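Putative uncharacterized protein (Archaeoglobus fulgidus, PDB 3VU0) is the C-terminal globular domain of an archaeal AglB protein of the oligosaccharyltransferase family, a compact unit of helices packed around a mixed beta-sheet. Local coordinates at residues Ala33-Trp38 and Ala65-Ala70; Thr4-Glu9 and Phe153-Ile158; Val88-Glu93 and Lys135-Asn140; Thr69-Glu74 and Ile125-Lys130. All blocks are in the same frame, centred on the assembly; numbering follows the deposited sequence.

Contact 1: residues Ala33-Trp38 and Ala65-Ala70; sequences AVLSWW and AKFFTA
Leu35 CD1 lies on Phe67, while Leu35 CD2 lies between Phe67 and Phe68. Leu35 CD1 is over one face of the Phe67 ring, 4.2 Å from its centroid and 26° off the normal, a CH-pi contact. Leu35 CD2 stands 3.8 Å from Phe68 CZ. With its CG anti to the backbone N (chi1 -172°), Leu35 sends both methyls toward the helix. Further along, Trp37 brings the benzo end of its indole to the small side chain of Ala65, with Trp37 CZ3 4.0 Å from Ala65 CB.

A second kind of contact joins a ring to the backbone. The edge of Phe68 faces the Ser36-Trp37 peptide, and Phe68 CE2 lies 3.9 Å from Trp37 N, which is in the plane of the ring. Trp37 N is buried here and has no hydrogen-bond partner in the model.

No hydrogen bond crosses between 33-38 and 65-70. The polar group of Ser36 turns elsewhere: its OG bonds to Val89 O on strand 85-91. Within its own segment, Trp38 CD1 sits over the centre of the Trp37 indole, 3.4 Å above its plane. The two tryptophans begin the sequence WWDYG. This is the WWDXG signature of the family, its first tryptophan here packed against helix 61-69.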
loop_
_atom_site.group_PDB
_atom_site.type_symbol
_atom_site.label_atom_id
_atom_site.label_comp_id
_atom_site.label_asym_id
_atom_site.label_seq_id
_atom_site.Cartn_x
_atom_site.Cartn_y
_atom_site.Cartn_z
ATOM N N ALA A 33 9.176 9.799 2.548
ATOM C CA ALA A 33 8.575 8.723 3.321
ATOM C C ALA A 33 8.153 7.571 2.419
ATOM O O ALA A 33 8.023 7.726 1.205
ATOM C CB ALA A 33 7.368 9.249 4.097
ATOM N N VAL A 34 7.955 6.412 3.031
ATOM C CA VAL A 34 7.517 5.224 2.324
ATOM C C VAL A 34 6.074 4.984 2.752
ATOM O O VAL A 34 5.786 4.899 3.946
ATOM C CB VAL A 34 8.370 4.008 2.711
ATOM C CG1 VAL A 34 7.829 2.756 2.028
ATOM C CG2 VAL A 34 9.826 4.254 2.320
ATOM N N LEU A 35 5.168 4.884 1.785
ATOM C CA LEU A 35 3.763 4.663 2.105
ATOM C C LEU A 35 3.375 3.195 1.986
ATOM O O LEU A 35 3.698 2.527 1.003
ATOM C CB LEU A 35 2.869 5.519 1.195
ATOM C CG LEU A 35 1.360 5.571 1.493
ATOM C CD1 LEU A 35 0.733 6.752 0.764
ATOM C CD2 LEU A 35 0.692 4.266 1.077
ATOM N N SER A 36 2.697 2.699 3.015
ATOM C CA SER A 36 2.222 1.319 3.051
ATOM C C SER A 36 1.106 1.275 4.081
ATOM O O SER A 36 0.738 2.310 4.640
ATOM C CB SER A 36 3.340 0.367 3.469
ATOM O OG SER A 36 2.954 -0.980 3.255
ATOM N N TRP A 37 0.564 0.088 4.335
ATOM C CA TRP A 37 -0.494 -0.044 5.332
ATOM C C TRP A 37 0.179 0.085 6.702
ATOM O O TRP A 37 1.329 -0.319 6.870
ATOM C CB TRP A 37 -1.183 -1.403 5.197
ATOM C CG TRP A 37 -2.446 -1.529 6.010
ATOM C CD1 TRP A 37 -2.852 -2.626 6.712
ATOM C CD2 TRP A 37 -3.469 -0.539 6.186
ATOM N NE1 TRP A 37 -4.059 -2.381 7.316
ATOM C CE2 TRP A 37 -4.463 -1.110 7.010
ATOM C CE3 TRP A 37 -3.644 0.773 5.727
ATOM C CZ2 TRP A 37 -5.621 -0.412 7.388
ATOM C CZ3 TRP A 37 -4.797 1.469 6.104
ATOM C CH2 TRP A 37 -5.768 0.873 6.924
ATOM N N TRP A 38 -0.534 0.623 7.687
ATOM C CA TRP A 38 0.066 0.829 9.000
ATOM C C TRP A 38 0.619 -0.412 9.704
ATOM O O TRP A 38 1.544 -0.300 10.505
ATOM C CB TRP A 38 -0.909 1.571 9.927
ATOM C CG TRP A 38 -2.054 0.755 10.401
ATOM C CD1 TRP A 38 -3.228 0.521 9.745
ATOM C CD2 TRP A 38 -2.131 0.036 11.634
ATOM N NE1 TRP A 38 -4.035 -0.301 10.496
ATOM C CE2 TRP A 38 -3.383 -0.615 11.661
ATOM C CE3 TRP A 38 -1.260 -0.120 12.721
ATOM C CZ2 TRP A 38 -3.789 -1.414 12.736
ATOM C CZ3 TRP A 38 -1.667 -0.918 13.795
ATOM C CH2 TRP A 38 -2.921 -1.553 13.789
ATOM N N ALA A 65 -5.002 4.819 3.721
ATOM C CA ALA A 65 -6.273 4.242 3.288
ATOM C C ALA A 65 -6.872 5.039 2.135
ATOM O O ALA A 65 -7.385 4.463 1.176
ATOM C CB ALA A 65 -7.250 4.191 4.456
ATOM N N LYS A 66 -6.808 6.366 2.232
ATOM C CA LYS A 66 -7.342 7.228 1.180
ATOM C C LYS A 66 -6.552 7.010 -0.104
ATOM O O LYS A 66 -7.110 7.014 -1.201
ATOM C CB LYS A 66 -7.264 8.698 1.606
ATOM N N PHE A 67 -5.244 6.822 0.037
ATOM C CA PHE A 67 -4.386 6.586 -1.119
ATOM C C PHE A 67 -4.727 5.254 -1.793
ATOM O O PHE A 67 -4.908 5.193 -3.009
ATOM C CB PHE A 67 -2.918 6.568 -0.697
ATOM C CG PHE A 67 -1.969 6.196 -1.807
ATOM C CD1 PHE A 67 -1.508 7.157 -2.701
ATOM C CD2 PHE A 67 -1.554 4.875 -1.970
ATOM C CE1 PHE A 67 -0.647 6.815 -3.743
ATOM C CE2 PHE A 67 -0.692 4.514 -3.010
ATOM C CZ PHE A 67 -0.237 5.486 -3.901
ATOM N N PHE A 68 -4.820 4.191 -1.000
ATOM C CA PHE A 68 -5.114 2.874 -1.553
ATOM C C PHE A 68 -6.512 2.730 -2.145
ATOM O O PHE A 68 -6.702 1.982 -3.104
ATOM C CB PHE A 68 -4.889 1.782 -0.505
ATOM C CG PHE A 68 -3.434 1.465 -0.255
ATOM C CD1 PHE A 68 -2.553 1.276 -1.319
ATOM C CD2 PHE A 68 -2.957 1.321 1.042
ATOM C CE1 PHE A 68 -1.217 0.950 -1.094
ATOM C CE2 PHE A 68 -1.621 0.992 1.279
ATOM C CZ PHE A 68 -0.752 0.807 0.209
ATOM N N THR A 69 -7.488 3.439 -1.588
ATOM C CA THR A 69 -8.849 3.344 -2.107
ATOM C C THR A 69 -9.162 4.389 -3.174
ATOM O O THR A 69 -10.272 4.431 -3.699
ATOM C CB THR A 69 -9.890 3.441 -0.970
ATOM O OG1 THR A 69 -9.709 4.661 -0.245
ATOM C CG2 THR A 69 -9.735 2.265 -0.012
ATOM N N ALA A 70 -8.181 5.225 -3.501
ATOM C CA ALA A 70 -8.372 6.251 -4.521
ATOM C C ALA A 70 -8.619 5.599 -5.878
ATOM O O ALA A 70 -8.021 4.571 -6.197
ATOM C CB ALA A 70 -7.145 7.151 -4.596
#

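Contact 2: residues Thr4-Glu9 and Phe153-Ile158; sequences TMDWKE and FGTVKI
Thr4 reaches Thr155 through water 1, which lies 2.7 Å from Thr4 OG1 and donates to Thr155 OG1. Thr4 is the N-cap of helix 5-17, and its OG1 accepts from Trp7 N. Asp6 makes the direct polar link. Its OD2 takes Thr155 OG1 on the anti lone pair at 2.7 Å, while Thr155 N comes from above the carboxylate plane at 3.2 Å. Two donors from one residue thus grip one oxygen. They belong to the tight beta hairpin that joins strands 147-153 and 156-161, closed by Phe153 N to Val156 O at 2.7 Å. Gly154 takes a positive phi at this turn. Trp7 receives Val156 CG2 squarely over its five-membered ring, 3.6 Å from the centroid and 6° off the normal. Glu9 extends along the helix side to the Phe153 ring. Glu9 OE2 lies at the ring edge, in its plane and 3.6 Å from Phe153 CD1, with carboxylate and ring 79° apart. The same oxygen makes a weak hydrogen bond to a bound MES molecule.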
loop_
_atom_site.group_PDB
_atom_site.type_symbol
_atom_site.label_atom_id
_atom_site.label_comp_id
_atom_site.label_asym_id
_atom_site.label_seq_id
_atom_site.Cartn_x
_atom_site.Cartn_y
_atom_site.Cartn_z
ATOM N N THR A 4 7.672 -12.811 7.184
ATOM C CA THR A 4 7.759 -13.822 6.135
ATOM C C THR A 4 9.075 -13.723 5.377
ATOM O O THR A 4 9.824 -12.760 5.539
ATOM C CB THR A 4 6.609 -13.682 5.116
ATOM O OG1 THR A 4 6.674 -12.391 4.500
ATOM C CG2 THR A 4 5.261 -13.849 5.802
HETATM N N MSE A 5 9.350 -14.723 4.547
HETATM C CA MSE A 5 10.577 -14.745 3.763
HETATM C C MSE A 5 10.604 -13.551 2.810
HETATM O O MSE A 5 11.616 -12.852 2.696
HETATM C CB MSE A 5 10.668 -16.045 2.965
HETATM C CG MSE A 5 12.085 -16.543 2.783
HETATM SE SE MSE A 5 12.888 -16.945 4.498
HETATM C CE MSE A 5 12.284 -18.776 4.670
ATOM N N ASP A 6 9.488 -13.324 2.126
ATOM C CA ASP A 6 9.381 -12.209 1.194
ATOM C C ASP A 6 9.641 -10.874 1.896
ATOM O O ASP A 6 10.377 -10.029 1.384
ATOM C CB ASP A 6 7.993 -12.183 0.539
ATOM C CG ASP A 6 7.765 -13.352 -0.409
ATOM O OD1 ASP A 6 8.759 -13.962 -0.861
ATOM O OD2 ASP A 6 6.591 -13.653 -0.718
ATOM N N TRP A 7 9.040 -10.681 3.066
ATOM C CA TRP A 7 9.231 -9.439 3.805
ATOM C C TRP A 7 10.688 -9.235 4.204
ATOM O O TRP A 7 11.217 -8.126 4.114
ATOM C CB TRP A 7 8.345 -9.413 5.056
ATOM C CG TRP A 7 7.061 -8.685 4.837
ATOM C CD1 TRP A 7 5.803 -9.224 4.783
ATOM C CD2 TRP A 7 6.906 -7.280 4.618
ATOM N NE1 TRP A 7 4.878 -8.237 4.539
ATOM C CE2 TRP A 7 5.527 -7.035 4.430
ATOM C CE3 TRP A 7 7.801 -6.202 4.550
ATOM C CZ2 TRP A 7 5.020 -5.756 4.194
ATOM C CZ3 TRP A 7 7.295 -4.930 4.313
ATOM C CH2 TRP A 7 5.914 -4.719 4.134
ATOM N N LYS A 8 11.326 -10.313 4.646
ATOM C CA LYS A 8 12.723 -10.266 5.058
ATOM C C LYS A 8 13.595 -9.784 3.904
ATOM O O LYS A 8 14.464 -8.929 4.080
ATOM C CB LYS A 8 13.177 -11.649 5.515
ATOM N N GLU A 9 13.348 -10.334 2.722
ATOM C CA GLU A 9 14.113 -9.963 1.540
ATOM C C GLU A 9 13.787 -8.540 1.104
ATOM O O GLU A 9 14.666 -7.796 0.670
ATOM C CB GLU A 9 13.814 -10.922 0.388
ATOM C CG GLU A 9 14.842 -10.833 -0.723
ATOM C CD GLU A 9 14.368 -11.438 -2.028
ATOM O OE1 GLU A 9 13.562 -12.391 -1.997
ATOM O OE2 GLU A 9 14.819 -10.965 -3.092
ATOM N N PHE A 153 8.993 -8.774 -4.790
ATOM C CA PHE A 153 9.421 -9.820 -3.865
ATOM C C PHE A 153 8.304 -10.847 -3.641
ATOM O O PHE A 153 8.141 -11.362 -2.534
ATOM C CB PHE A 153 9.813 -9.209 -2.518
ATOM C CG PHE A 153 10.859 -8.137 -2.615
ATOM C CD1 PHE A 153 12.188 -8.461 -2.858
ATOM C CD2 PHE A 153 10.510 -6.799 -2.458
ATOM C CE1 PHE A 153 13.161 -7.463 -2.938
ATOM C CE2 PHE A 153 11.472 -5.795 -2.537
ATOM C CZ PHE A 153 12.800 -6.129 -2.778
ATOM N N GLY A 154 7.533 -11.130 -4.687
ATOM C CA GLY A 154 6.459 -12.104 -4.569
ATOM C C GLY A 154 5.172 -11.547 -3.987
ATOM O O GLY A 154 4.314 -11.055 -4.721
ATOM N N THR A 155 5.032 -11.641 -2.667
ATOM C CA THR A 155 3.852 -11.133 -1.976
ATOM C C THR A 155 4.042 -9.659 -1.641
ATOM O O THR A 155 3.080 -8.959 -1.347
ATOM C CB THR A 155 3.599 -11.889 -0.650
ATOM O OG1 THR A 155 4.789 -11.855 0.150
ATOM C CG2 THR A 155 3.205 -13.338 -0.920
ATOM N N VAL A 156 5.291 -9.202 -1.681
ATOM C CA VAL A 156 5.627 -7.815 -1.377
ATOM C C VAL A 156 6.214 -7.108 -2.598
ATOM O O VAL A 156 7.161 -7.595 -3.220
ATOM C CB VAL A 156 6.646 -7.733 -0.213
ATOM C CG1 VAL A 156 6.929 -6.277 0.136
ATOM C CG2 VAL A 156 6.098 -8.466 1.010
ATOM N N LYS A 157 5.646 -5.958 -2.935
ATOM C CA LYS A 157 6.115 -5.183 -4.077
ATOM C C LYS A 157 6.386 -3.750 -3.655
ATOM O O LYS A 157 5.645 -3.180 -2.856
ATOM C CB LYS A 157 5.069 -5.197 -5.196
ATOM C CG LYS A 157 4.688 -6.602 -5.651
ATOM C CD LYS A 157 3.730 -6.587 -6.841
ATOM C CE LYS A 157 3.296 -8.014 -7.209
ATOM N NZ LYS A 157 2.384 -8.062 -8.397
ATOM N N ILE A 158 7.461 -3.173 -4.179
ATOM C CA ILE A 158 7.785 -1.791 -3.865
ATOM C C ILE A 158 7.743 -0.998 -5.158
ATOM O O ILE A 158 8.259 -1.436 -6.185
ATOM C CB ILE A 158 9.175 -1.649 -3.195
ATOM C CG1 ILE A 158 9.451 -0.170 -2.894
ATOM C CG2 ILE A 158 10.260 -2.225 -4.086
ATOM C CD1 ILE A 158 10.581 0.049 -1.908
HETATM O O HOH W 1 4.593 -12.238 2.843
#

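Contact 3: residues Val88-Glu93 and Lys135-Asn140; sequences VVTVEE and KLHVEN
Thr90 and His137 form the polar centre of this contact. Thr90 OG1 and His137 ND1 are 2.8 Å apart and share a hydrogen bond. Thr90 OG1 sits between its own backbone N and carbonyl carbon (chi1 61°). That turns the hydroxyl to the imidazole and the methyl to Leu136. Buried apolar groups pack beside this bond at ordinary distances. Thr90 CG2 lies 4.1 Å from Leu136 CB, and Val88 CG1 meets Leu136 CD1 at 4.0 Å, the two side chains crossing at about a right angle. The imidazole is also bordered by the strand backbone. Thr90 O lies at its edge, in plane. Val91 O stands over one face of the His137 ring, off toward the rim.

The solvent side is at Glu92. Its backbone still lies close to the ring, with Glu92 N 3.3 Å from His137 CE1 and Glu92 CB 3.8 Å from His137 NE2. The Glu92 carboxylate, however, is carried off by an extended side chain. No hydrogen bond joins it to the imidazole.

The contact packs the last turn of helix 132-138 against strand 85-91. Lys157 of neighbouring strand 156-161 bonds to His137 O and Asn140 OD1. Phe67 of helix 61-69 touches both Val88 and Leu136, while Phe68 packs on Thr90.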
loop_
_atom_site.group_PDB
_atom_site.type_symbol
_atom_site.label_atom_id
_atom_site.label_comp_id
_atom_site.label_asym_id
_atom_site.label_seq_id
_atom_site.Cartn_x
_atom_site.Cartn_y
_atom_site.Cartn_z
ATOM N N VAL A 88 6.165 3.340 -2.536
ATOM C CA VAL A 88 4.951 2.723 -2.013
ATOM C C VAL A 88 5.179 1.220 -1.922
ATOM O O VAL A 88 5.761 0.626 -2.821
ATOM C CB VAL A 88 3.743 2.981 -2.939
ATOM C CG1 VAL A 88 2.508 2.265 -2.396
ATOM C CG2 VAL A 88 3.483 4.478 -3.056
ATOM N N VAL A 89 4.744 0.613 -0.822
ATOM C CA VAL A 89 4.888 -0.826 -0.645
ATOM C C VAL A 89 3.512 -1.470 -0.520
ATOM O O VAL A 89 2.715 -1.092 0.341
ATOM C CB VAL A 89 5.720 -1.166 0.618
ATOM C CG1 VAL A 89 5.791 -2.682 0.812
ATOM C CG2 VAL A 89 7.118 -0.598 0.481
ATOM N N THR A 90 3.228 -2.424 -1.400
ATOM C CA THR A 90 1.951 -3.129 -1.364
ATOM C C THR A 90 2.210 -4.576 -0.975
ATOM O O THR A 90 3.316 -5.085 -1.145
ATOM C CB THR A 90 1.225 -3.096 -2.736
ATOM O OG1 THR A 90 2.038 -3.739 -3.725
ATOM C CG2 THR A 90 0.953 -1.659 -3.161
ATOM N N VAL A 91 1.183 -5.241 -0.457
ATOM C CA VAL A 91 1.323 -6.629 -0.027
ATOM C C VAL A 91 0.094 -7.406 -0.480
ATOM O O VAL A 91 -1.020 -6.887 -0.432
ATOM C CB VAL A 91 1.451 -6.705 1.510
ATOM C CG1 VAL A 91 1.772 -8.127 1.944
ATOM C CG2 VAL A 91 2.527 -5.744 1.981
ATOM N N GLU A 92 0.292 -8.647 -0.913
ATOM C CA GLU A 92 -0.822 -9.453 -1.402
ATOM C C GLU A 92 -2.005 -9.588 -0.440
ATOM O O GLU A 92 -3.152 -9.563 -0.880
ATOM C CB GLU A 92 -0.346 -10.853 -1.823
ATOM C CG GLU A 92 -1.420 -11.644 -2.578
ATOM C CD GLU A 92 -0.965 -13.033 -3.002
ATOM O OE1 GLU A 92 -1.769 -13.761 -3.629
ATOM O OE2 GLU A 92 0.193 -13.399 -2.713
ATOM N N GLU A 93 -1.743 -9.719 0.859
ATOM C CA GLU A 93 -2.840 -9.861 1.826
ATOM C C GLU A 93 -3.769 -8.639 1.882
ATOM O O GLU A 93 -4.830 -8.696 2.491
ATOM C CB GLU A 93 -2.296 -10.170 3.232
ATOM C CG GLU A 93 -1.468 -9.060 3.866
ATOM C CD GLU A 93 -1.028 -9.378 5.298
ATOM O OE1 GLU A 93 -0.351 -8.532 5.915
ATOM O OE2 GLU A 93 -1.356 -10.468 5.812
ATOM N N LYS A 135 -4.437 -1.235 -9.181
ATOM C CA LYS A 135 -3.578 -0.809 -10.278
ATOM C C LYS A 135 -2.098 -0.975 -9.955
ATOM O O LYS A 135 -1.276 -1.143 -10.860
ATOM C CB LYS A 135 -3.888 0.641 -10.654
ATOM C CG LYS A 135 -5.339 0.836 -11.065
ATOM C CD LYS A 135 -5.688 2.297 -11.260
ATOM C CE LYS A 135 -7.181 2.467 -11.495
ATOM N NZ LYS A 135 -7.532 3.889 -11.745
ATOM N N LEU A 136 -1.762 -0.935 -8.666
ATOM C CA LEU A 136 -0.381 -1.117 -8.237
ATOM C C LEU A 136 -0.024 -2.593 -8.101
ATOM O O LEU A 136 0.706 -3.150 -8.923
ATOM C CB LEU A 136 -0.123 -0.427 -6.881
ATOM C CG LEU A 136 -0.073 1.104 -6.854
ATOM C CD1 LEU A 136 -0.048 1.588 -5.410
ATOM C CD2 LEU A 136 1.160 1.592 -7.597
ATOM N N HIS A 137 -0.560 -3.233 -7.069
ATOM C CA HIS A 137 -0.233 -4.626 -6.806
ATOM C C HIS A 137 -0.665 -5.630 -7.862
ATOM O O HIS A 137 0.129 -6.479 -8.260
ATOM C CB HIS A 137 -0.787 -5.071 -5.452
ATOM C CG HIS A 137 -0.138 -6.318 -4.932
ATOM N ND1 HIS A 137 0.932 -6.292 -4.063
ATOM C CD2 HIS A 137 -0.350 -7.620 -5.233
ATOM C CE1 HIS A 137 1.354 -7.528 -3.852
ATOM N NE2 HIS A 137 0.593 -8.353 -4.552
ATOM N N VAL A 138 -1.912 -5.543 -8.316
ATOM C CA VAL A 138 -2.393 -6.492 -9.313
ATOM C C VAL A 138 -1.882 -6.222 -10.728
ATOM O O VAL A 138 -1.386 -7.134 -11.384
ATOM C CB VAL A 138 -3.942 -6.555 -9.339
ATOM C CG1 VAL A 138 -4.405 -7.562 -10.393
ATOM C CG2 VAL A 138 -4.467 -6.967 -7.968
ATOM N N GLU A 139 -1.989 -4.982 -11.199
ATOM C CA GLU A 139 -1.530 -4.660 -12.551
ATOM C C GLU A 139 -0.055 -4.271 -12.636
ATOM O O GLU A 139 0.453 -4.005 -13.723
ATOM C CB GLU A 139 -2.368 -3.527 -13.152
ATOM C CG GLU A 139 -3.860 -3.803 -13.216
ATOM C CD GLU A 139 -4.584 -2.834 -14.134
ATOM O OE1 GLU A 139 -4.258 -1.628 -14.109
ATOM O OE2 GLU A 139 -5.487 -3.274 -14.874
ATOM N N ASN A 140 0.627 -4.235 -11.496
ATOM C CA ASN A 140 2.041 -3.870 -11.465
ATOM C C ASN A 140 2.294 -2.461 -12.005
ATOM O O ASN A 140 3.332 -2.196 -12.619
ATOM C CB ASN A 140 2.876 -4.887 -12.255
ATOM C CG ASN A 140 2.896 -6.259 -11.601
ATOM O OD1 ASN A 140 3.152 -6.384 -10.402
ATOM N ND2 ASN A 140 2.634 -7.298 -12.390
#

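Contact 4: residues Thr69-Glu74 and Ile125-Lys130; sequences TAQSEE and IDFFNK
Gln71 lies against both Phe127 and Lys130 in this surface contact. Its amide divides its two ends between them. Gln71 NE2 comes to the edge of the Phe127 ring, 3.8 Å from CE1 and near the ring plane, with amide and ring 80° apart. Gln71 OE1 rests on the aliphatic chain of Lys130, 3.4 Å from Lys130 CD. The two long side chains run side by side and point the same way. At the backbone, Gln71 CA makes a CA-H...O contact with Lys130 O at 3.4 Å, with 144° at the hydrogen. The far end of the Phe127 ring goes to Thr69, where Phe127 CZ is 3.8 Å from Thr69 O and 4.0 Å from Thr69 CB. The ring arrives there because Phe127 CG is anti to its backbone N (chi1 174°).

The next shell ties the two backbones together. Water 2 donates to Gln71 O and to Lys130 O, each at 2.8 Å. Gln71 O also accepts from Lys135 NZ, and Ala70 is held to Met132 by a backbone hydrogen bond. Tyr114 meets the Phe127 ring.

Farther out, Ser72 caps helix 73-83 through its OG bond to Glu75 N, and Glu73 bonds to the backbone N of Thr145 and of His146. The contact joins the turn between helices 61-69 and 73-83 to the end of helix 121-128. Helix 105-112 lies beside both, touching Thr69 and Phe127, and helix 132-138 follows directly.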
loop_
_atom_site.group_PDB
_atom_site.type_symbol
_atom_site.label_atom_id
_atom_site.label_comp_id
_atom_site.label_asym_id
_atom_site.label_seq_id
_atom_site.Cartn_x
_atom_site.Cartn_y
_atom_site.Cartn_z
ATOM N N THR A 69 -7.488 3.439 -1.588
ATOM C CA THR A 69 -8.849 3.344 -2.107
ATOM C C THR A 69 -9.162 4.389 -3.174
ATOM O O THR A 69 -10.272 4.431 -3.699
ATOM C CB THR A 69 -9.890 3.441 -0.970
ATOM O OG1 THR A 69 -9.709 4.661 -0.245
ATOM C CG2 THR A 69 -9.735 2.265 -0.012
ATOM N N ALA A 70 -8.181 5.225 -3.501
ATOM C CA ALA A 70 -8.372 6.251 -4.521
ATOM C C ALA A 70 -8.619 5.599 -5.878
ATOM O O ALA A 70 -8.021 4.571 -6.197
ATOM C CB ALA A 70 -7.145 7.151 -4.596
ATOM N N GLN A 71 -9.492 6.200 -6.681
ATOM C CA GLN A 71 -9.794 5.656 -8.001
ATOM C C GLN A 71 -9.092 6.378 -9.146
ATOM O O GLN A 71 -9.195 5.968 -10.301
ATOM C CB GLN A 71 -11.302 5.657 -8.232
ATOM C CG GLN A 71 -12.051 4.756 -7.268
ATOM C CD GLN A 71 -13.537 4.772 -7.522
ATOM O OE1 GLN A 71 -14.000 4.334 -8.570
ATOM N NE2 GLN A 71 -14.295 5.293 -6.565
ATOM N N SER A 72 -8.380 7.451 -8.830
ATOM C CA SER A 72 -7.648 8.194 -9.850
ATOM C C SER A 72 -6.282 8.564 -9.302
ATOM O O SER A 72 -6.148 8.867 -8.116
ATOM C CB SER A 72 -8.400 9.469 -10.243
ATOM O OG SER A 72 -8.398 10.408 -9.186
ATOM N N GLU A 73 -5.270 8.527 -10.163
ATOM C CA GLU A 73 -3.914 8.877 -9.755
ATOM C C GLU A 73 -3.878 10.311 -9.252
ATOM O O GLU A 73 -3.114 10.651 -8.351
ATOM C CB GLU A 73 -2.942 8.747 -10.928
ATOM C CG GLU A 73 -2.421 7.346 -11.171
ATOM C CD GLU A 73 -1.308 7.325 -12.199
ATOM O OE1 GLU A 73 -1.610 7.362 -13.411
ATOM O OE2 GLU A 73 -0.129 7.291 -11.791
ATOM N N GLU A 74 -4.714 11.149 -9.852
ATOM C CA GLU A 74 -4.780 12.552 -9.488
ATOM C C GLU A 74 -5.089 12.709 -8.004
ATOM O O GLU A 74 -4.407 13.450 -7.297
ATOM C CB GLU A 74 -5.845 13.244 -10.333
ATOM C CG GLU A 74 -5.477 14.641 -10.753
ATOM C CD GLU A 74 -6.321 15.123 -11.909
ATOM O OE1 GLU A 74 -7.540 15.312 -11.719
ATOM O OE2 GLU A 74 -5.763 15.301 -13.010
ATOM N N ILE A 125 -15.860 -6.076 -4.760
ATOM C CA ILE A 125 -14.863 -6.510 -5.740
ATOM C C ILE A 125 -14.753 -5.473 -6.866
ATOM O O ILE A 125 -13.652 -5.068 -7.248
ATOM C CB ILE A 125 -15.248 -7.885 -6.339
ATOM C CG1 ILE A 125 -15.242 -8.952 -5.236
ATOM C CG2 ILE A 125 -14.281 -8.263 -7.454
ATOM C CD1 ILE A 125 -15.876 -10.277 -5.649
ATOM N N ASP A 126 -15.894 -5.041 -7.395
ATOM C CA ASP A 126 -15.887 -4.045 -8.461
ATOM C C ASP A 126 -15.205 -2.759 -7.991
ATOM O O ASP A 126 -14.457 -2.146 -8.744
ATOM C CB ASP A 126 -17.315 -3.742 -8.939
ATOM C CG ASP A 126 -17.955 -4.923 -9.659
ATOM O OD1 ASP A 126 -17.221 -5.839 -10.096
ATOM O OD2 ASP A 126 -19.196 -4.928 -9.797
ATOM N N PHE A 127 -15.462 -2.359 -6.750
ATOM C CA PHE A 127 -14.834 -1.159 -6.191
ATOM C C PHE A 127 -13.313 -1.367 -6.126
ATOM O O PHE A 127 -12.534 -0.522 -6.580
ATOM C CB PHE A 127 -15.373 -0.875 -4.785
ATOM C CG PHE A 127 -14.668 0.255 -4.084
ATOM C CD1 PHE A 127 -14.759 1.554 -4.566
ATOM C CD2 PHE A 127 -13.878 0.013 -2.967
ATOM C CE1 PHE A 127 -14.067 2.601 -3.941
ATOM C CE2 PHE A 127 -13.185 1.047 -2.337
ATOM C CZ PHE A 127 -13.280 2.344 -2.827
ATOM N N PHE A 128 -12.892 -2.499 -5.570
ATOM C CA PHE A 128 -11.464 -2.804 -5.466
ATOM C C PHE A 128 -10.758 -2.718 -6.818
ATOM O O PHE A 128 -9.655 -2.172 -6.925
ATOM C CB PHE A 128 -11.249 -4.207 -4.890
ATOM C CG PHE A 128 -9.829 -4.688 -4.996
ATOM C CD1 PHE A 128 -8.824 -4.119 -4.212
ATOM C CD2 PHE A 128 -9.483 -5.669 -5.921
ATOM C CE1 PHE A 128 -7.496 -4.516 -4.356
ATOM C CE2 PHE A 128 -8.153 -6.076 -6.075
ATOM C CZ PHE A 128 -7.161 -5.498 -5.292
ATOM N N ASN A 129 -11.393 -3.251 -7.852
ATOM C CA ASN A 129 -10.785 -3.254 -9.169
ATOM C C ASN A 129 -10.542 -1.880 -9.790
ATOM O O ASN A 129 -9.868 -1.782 -10.808
ATOM C CB ASN A 129 -11.595 -4.143 -10.122
ATOM C CG ASN A 129 -11.478 -5.624 -9.770
ATOM O OD1 ASN A 129 -10.490 -6.054 -9.171
ATOM N ND2 ASN A 129 -12.479 -6.410 -10.156
ATOM N N LYS A 130 -11.064 -0.825 -9.168
ATOM C CA LYS A 130 -10.875 0.536 -9.677
ATOM C C LYS A 130 -9.880 1.324 -8.818
ATOM O O LYS A 130 -9.550 2.470 -9.131
ATOM C CB LYS A 130 -12.203 1.302 -9.671
ATOM C CG LYS A 130 -13.327 0.683 -10.482
ATOM C CD LYS A 130 -14.639 1.406 -10.192
ATOM C CE LYS A 130 -15.804 0.767 -10.925
ATOM N NZ LYS A 130 -17.097 1.382 -10.507
HETATM O O HOH W 2 -10.312 3.683 -11.510
#

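In the fold
Contacts 1, 2 and 3 all reach the same mixed sheet. Contact 1 uses the outermost strand, 33-35, contact 3 its parallel neighbour 85-91, and contact 2 the next strand, 156-161. Contacts 1 and 3 have centres 11 Å apart and are joined by Leu35 O to Val89 N. Contacts 2 and 3 are also 11 Å apart. Contact 4 shares Thr69 and Ala70 with contact 1 and crosses contact 3 along the chain. It lies about 24 Å from contact 2, centre to centre, on the opposite side of the chain's centre. Contact 2 brings segments near the two chain ends together, and the other three contacts are nested within the loop it closes.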